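PDB 5K3J: acyl-coenzyme A oxidase from Caenorhabditis elegans, which catalyses the FAD-dependent desaturation of ascaroside-CoA side chains, the first step of peroxisomal beta-oxidation in pheromone biosynthesis. Local coordinates for residues 116-125 with 284-292. Numbering follows the deposited sequence.
With 6QA (~{S}-[2-[3-[[(2~{R})-4-[[[(2~{R},3~{S},4~{R},5~{R})-5-(6-aminopurin-9-yl)-4-oxidanyl-3-phosphonooxy-oxolan-2-yl]methoxy-oxidanyl-phosphoryl]oxy-oxidanyl-phosphoryl]oxy-3,3-dimethyl-2-oxidanyl-butanoyl]amino]propanoylamino]ethyl] 5-[(2~{R},3~{R},5~{R},6~{S})-6-methyl-3,5-bis(oxidanyl)oxan-2-yl]oxypentanethioate), chain E.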
# COMPACT_ATOMS: atom_id res chain seq x y z
N ALA A 116 -22.25 -12.12 0.75
CA ALA A 116 -20.97 -12.67 0.31
C ALA A 116 -20.78 -14.13 0.71
O ALA A 116 -20.26 -14.93 -0.07
CB ALA A 116 -19.82 -11.82 0.84
N LEU A 117 -21.19 -14.48 1.93
CA LEU A 117 -20.92 -15.82 2.45
C LEU A 117 -22.08 -16.45 3.21
O LEU A 117 -22.30 -17.66 3.12
CB LEU A 117 -19.69 -15.80 3.34
CG LEU A 117 -18.35 -15.70 2.60
CD1 LEU A 117 -17.29 -15.06 3.47
CD2 LEU A 117 -17.91 -17.08 2.13
N PHE A 118 -22.83 -15.64 3.95
CA PHE A 118 -23.94 -16.16 4.74
C PHE A 118 -24.96 -16.86 3.85
O PHE A 118 -25.30 -18.02 4.09
CB PHE A 118 -24.63 -15.04 5.52
CG PHE A 118 -25.74 -15.53 6.41
CD1 PHE A 118 -25.45 -16.28 7.55
CD2 PHE A 118 -27.05 -15.24 6.12
CE1 PHE A 118 -26.47 -16.73 8.37
CE2 PHE A 118 -28.07 -15.68 6.94
CZ PHE A 118 -27.78 -16.43 8.06
N ILE A 119 -25.44 -16.16 2.82
CA ILE A 119 -26.38 -16.75 1.86
C ILE A 119 -25.73 -17.86 1.02
O ILE A 119 -26.34 -18.92 0.84
CB ILE A 119 -26.98 -15.66 0.93
CG1 ILE A 119 -27.99 -14.80 1.68
CG2 ILE A 119 -27.63 -16.29 -0.29
CD1 ILE A 119 -28.73 -13.83 0.79
N PRO A 120 -24.51 -17.64 0.49
CA PRO A 120 -23.91 -18.73 -0.29
C PRO A 120 -23.58 -19.99 0.51
O PRO A 120 -23.49 -21.06 -0.09
CB PRO A 120 -22.62 -18.10 -0.84
CG PRO A 120 -22.92 -16.65 -0.89
CD PRO A 120 -23.75 -16.38 0.31
N THR A 121 -23.41 -19.88 1.82
CA THR A 121 -23.12 -21.05 2.65
C THR A 121 -24.40 -21.83 2.91
O THR A 121 -24.38 -23.06 2.93
CB THR A 121 -22.45 -20.66 4.00
OG1 THR A 121 -21.09 -20.27 3.76
CG2 THR A 121 -22.46 -21.83 4.97
N LEU A 122 -25.50 -21.12 3.11
CA LEU A 122 -26.80 -21.77 3.27
C LEU A 122 -27.16 -22.54 2.00
O LEU A 122 -27.71 -23.64 2.07
CB LEU A 122 -27.89 -20.75 3.59
CG LEU A 122 -27.89 -20.16 5.00
CD1 LEU A 122 -28.89 -19.01 5.09
CD2 LEU A 122 -28.19 -21.23 6.04
N GLN A 123 -26.83 -21.95 0.86
CA GLN A 123 -27.11 -22.57 -0.43
C GLN A 123 -26.35 -23.87 -0.62
O GLN A 123 -26.89 -24.84 -1.16
CB GLN A 123 -26.76 -21.60 -1.57
CG GLN A 123 -27.70 -20.41 -1.67
CD GLN A 123 -27.23 -19.37 -2.66
OE1 GLN A 123 -26.04 -19.07 -2.75
NE2 GLN A 123 -28.16 -18.81 -3.42
N SER A 124 -25.09 -23.89 -0.17
CA SER A 124 -24.21 -25.02 -0.44
C SER A 124 -24.13 -26.02 0.71
O SER A 124 -23.64 -27.14 0.53
CB SER A 124 -22.81 -24.52 -0.78
OG SER A 124 -22.27 -23.74 0.28
N GLN A 125 -24.59 -25.64 1.90
CA GLN A 125 -24.35 -26.47 3.08
C GLN A 125 -25.59 -26.76 3.94
O GLN A 125 -25.52 -27.57 4.87
CB GLN A 125 -23.28 -25.82 3.96
CG GLN A 125 -22.00 -25.43 3.22
CD GLN A 125 -21.14 -26.62 2.84
OE1 GLN A 125 -21.30 -27.71 3.39
NE2 GLN A 125 -20.22 -26.41 1.91
N ILE A 284 -16.03 -30.55 1.88
CA ILE A 284 -17.17 -29.99 1.17
C ILE A 284 -17.63 -28.69 1.82
O ILE A 284 -18.33 -27.89 1.20
CB ILE A 284 -18.35 -30.99 1.11
CG1 ILE A 284 -18.45 -31.80 2.41
CG2 ILE A 284 -18.20 -31.92 -0.09
CD1 ILE A 284 -19.21 -31.12 3.54
N GLY A 285 -17.22 -28.49 3.07
CA GLY A 285 -17.70 -27.36 3.85
C GLY A 285 -17.01 -26.05 3.52
O GLY A 285 -17.55 -24.98 3.79
N TYR A 286 -15.82 -26.14 2.93
CA TYR A 286 -15.06 -24.94 2.60
C TYR A 286 -15.57 -24.30 1.31
O TYR A 286 -14.94 -23.41 0.75
CB TYR A 286 -13.56 -25.25 2.46
CG TYR A 286 -12.88 -25.81 3.69
CD1 TYR A 286 -13.54 -25.90 4.91
CD2 TYR A 286 -11.55 -26.24 3.63
CE1 TYR A 286 -12.91 -26.42 6.03
CE2 TYR A 286 -10.91 -26.75 4.75
CZ TYR A 286 -11.60 -26.84 5.94
OH TYR A 286 -10.96 -27.35 7.05
N SER A 287 -16.72 -24.77 0.83
CA SER A 287 -17.27 -24.34 -0.45
C SER A 287 -17.52 -22.84 -0.53
O SER A 287 -17.38 -22.25 -1.60
CB SER A 287 -18.57 -25.09 -0.75
OG SER A 287 -19.15 -24.62 -1.95
N GLY A 288 -17.89 -22.24 0.59
CA GLY A 288 -18.16 -20.81 0.63
C GLY A 288 -16.90 -20.02 0.35
O GLY A 288 -16.94 -18.98 -0.32
N MET A 289 -15.78 -20.51 0.85
CA MET A 289 -14.49 -19.87 0.65
C MET A 289 -14.06 -19.87 -0.81
O MET A 289 -13.55 -18.87 -1.32
CB MET A 289 -13.42 -20.55 1.50
CG MET A 289 -13.08 -19.83 2.78
SD MET A 289 -12.67 -20.97 4.12
CE MET A 289 -11.60 -22.13 3.27
N VAL A 290 -14.29 -21.00 -1.49
CA VAL A 290 -13.89 -21.16 -2.88
C VAL A 290 -14.71 -20.26 -3.79
O VAL A 290 -14.23 -19.81 -4.83
CB VAL A 290 -14.01 -22.64 -3.32
CG1 VAL A 290 -13.73 -22.82 -4.81
CG2 VAL A 290 -13.07 -23.51 -2.50
N LYS A 291 -15.95 -19.98 -3.41
CA LYS A 291 -16.78 -19.06 -4.20
C LYS A 291 -16.14 -17.68 -4.23
O LYS A 291 -16.06 -17.05 -5.28
CB LYS A 291 -18.20 -18.97 -3.65
CG LYS A 291 -19.11 -18.14 -4.55
CD LYS A 291 -20.40 -17.77 -3.86
CE LYS A 291 -20.69 -16.28 -4.02
NZ LYS A 291 -20.63 -15.84 -5.44
N ILE A 292 -15.68 -17.22 -3.06
CA ILE A 292 -15.01 -15.93 -2.95
C ILE A 292 -13.73 -15.90 -3.78
O ILE A 292 -13.55 -15.02 -4.61
CB ILE A 292 -14.67 -15.59 -1.49
CG1 ILE A 292 -15.95 -15.48 -0.64
CG2 ILE A 292 -13.86 -14.31 -1.41
CD1 ILE A 292 -16.92 -14.44 -1.14
P26 6QA E . -7.12 -27.52 6.98
P29 6QA E . -6.05 -30.29 6.44
P50 6QA E . -2.57 -32.10 0.62
O01 6QA E . -14.13 -8.85 -1.45
C02 6QA E . -14.96 -9.89 -0.90
C03 6QA E . -14.83 -9.67 0.62
O04 6QA E . -15.30 -10.72 1.33
C05 6QA E . -14.45 -11.82 1.42
C06 6QA E . -14.17 -12.07 2.93
C07 6QA E . -13.97 -13.60 3.11
C08 6QA E . -14.28 -13.96 4.56
C09 6QA E . -13.12 -14.60 5.21
S10 6QA E . -13.53 -16.21 6.05
C11 6QA E . -12.45 -17.59 5.57
C12 6QA E . -11.17 -17.21 4.89
N13 6QA E . -10.11 -17.88 5.54
C14 6QA E . -9.31 -18.87 4.86
C15 6QA E . -8.14 -19.60 5.61
C16 6QA E . -8.41 -21.14 5.55
N17 6QA E . -7.20 -21.89 5.18
C18 6QA E . -7.13 -23.30 5.58
C19 6QA E . -5.89 -24.12 5.21
O20 6QA E . -4.91 -23.25 4.67
C21 6QA E . -6.22 -25.23 4.18
C22 6QA E . -4.85 -26.04 4.07
C23 6QA E . -6.68 -24.57 2.84
C24 6QA E . -7.30 -26.22 4.60
O25 6QA E . -6.77 -27.32 5.37
O27 6QA E . -6.61 -26.37 7.86
O28 6QA E . -6.38 -28.99 7.43
O30 6QA E . -7.01 -31.41 6.83
O31 6QA E . -6.21 -29.82 4.83
C32 6QA E . -5.18 -29.96 3.93
C33 6QA E . -5.54 -31.20 3.00
O34 6QA E . -6.77 -31.18 2.68
C35 6QA E . -6.92 -30.94 1.08
N36 6QA E . -7.81 -29.78 0.86
C37 6QA E . -7.76 -28.62 1.53
N38 6QA E . -8.71 -27.79 1.10
C39 6QA E . -9.41 -28.42 0.11
C40 6QA E . -8.85 -29.69 -0.03
N41 6QA E . -9.37 -30.55 -0.96
C42 6QA E . -10.40 -30.16 -1.71
N43 6QA E . -10.97 -28.95 -1.60
C44 6QA E . -10.51 -28.06 -0.71
N45 6QA E . -11.13 -26.74 -0.58
C46 6QA E . -5.73 -30.76 0.59
O47 6QA E . -5.50 -31.69 -0.56
C48 6QA E . -4.73 -31.06 1.70
O49 6QA E . -4.03 -32.24 1.45
O51 6QA E . -1.45 -32.53 1.53
O52 6QA E . -2.35 -30.64 0.18
O53 6QA E . -2.61 -32.96 -0.61
O54 6QA E . -4.63 -30.73 6.67
O55 6QA E . -8.62 -27.65 7.17
O56 6QA E . -8.03 -23.80 6.19
O57 6QA E . -9.51 -19.16 3.73
O58 6QA E . -12.04 -14.02 5.16
O59 6QA E . -15.57 -8.49 1.04
C60 6QA E . -16.96 -8.56 0.68
C61 6QA E . -17.54 -7.30 1.29
C62 6QA E . -17.12 -8.68 -0.86
C63 6QA E . -16.35 -9.80 -1.41
O64 6QA E . -18.54 -8.90 -1.17
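Leu117 and Ile292 meet where helix 116-125 of the N-terminal domain packs on the first turns of helix 287-315, in the acyl-CoA dehydrogenase-like fold of the oxidases. Over these short segments the helix axes come within 9.2 Å, at 128° between their directions. The two side chains cross at about a right angle, with Leu117 CD2 3.8 Å from Ile292 CG1. Pro120 lies across the aliphatic part of Lys291, CB to CD 3.8 Å. The bend at chi3 and chi4 carries Lys291 NZ on to a salt bridge with Glu93.

One hydrogen bond joins the segments. Gln125 NE2 gives it to Ile284 O at 2.5 Å, fairly straight at 159°. The oxygen lies nearly in the amide plane, and the chain bends at chi2 (-73°) to get there. With an alanine here, Ile284 O would probably lose this donor and a gap would open beside Gly285.

The contact also forms one wall of the ascaroside-CoA pocket. Met289 CG is 3.6 Å from C11 of 6QA, and Tyr286 OH hydrogen-bonds to the diphosphate oxygen O55, at its ring edge. Leu117 splits its branches: CD2 faces Gly288 O, CD1 touches the acyl carbon C08 of 6QA at 3.4 Å.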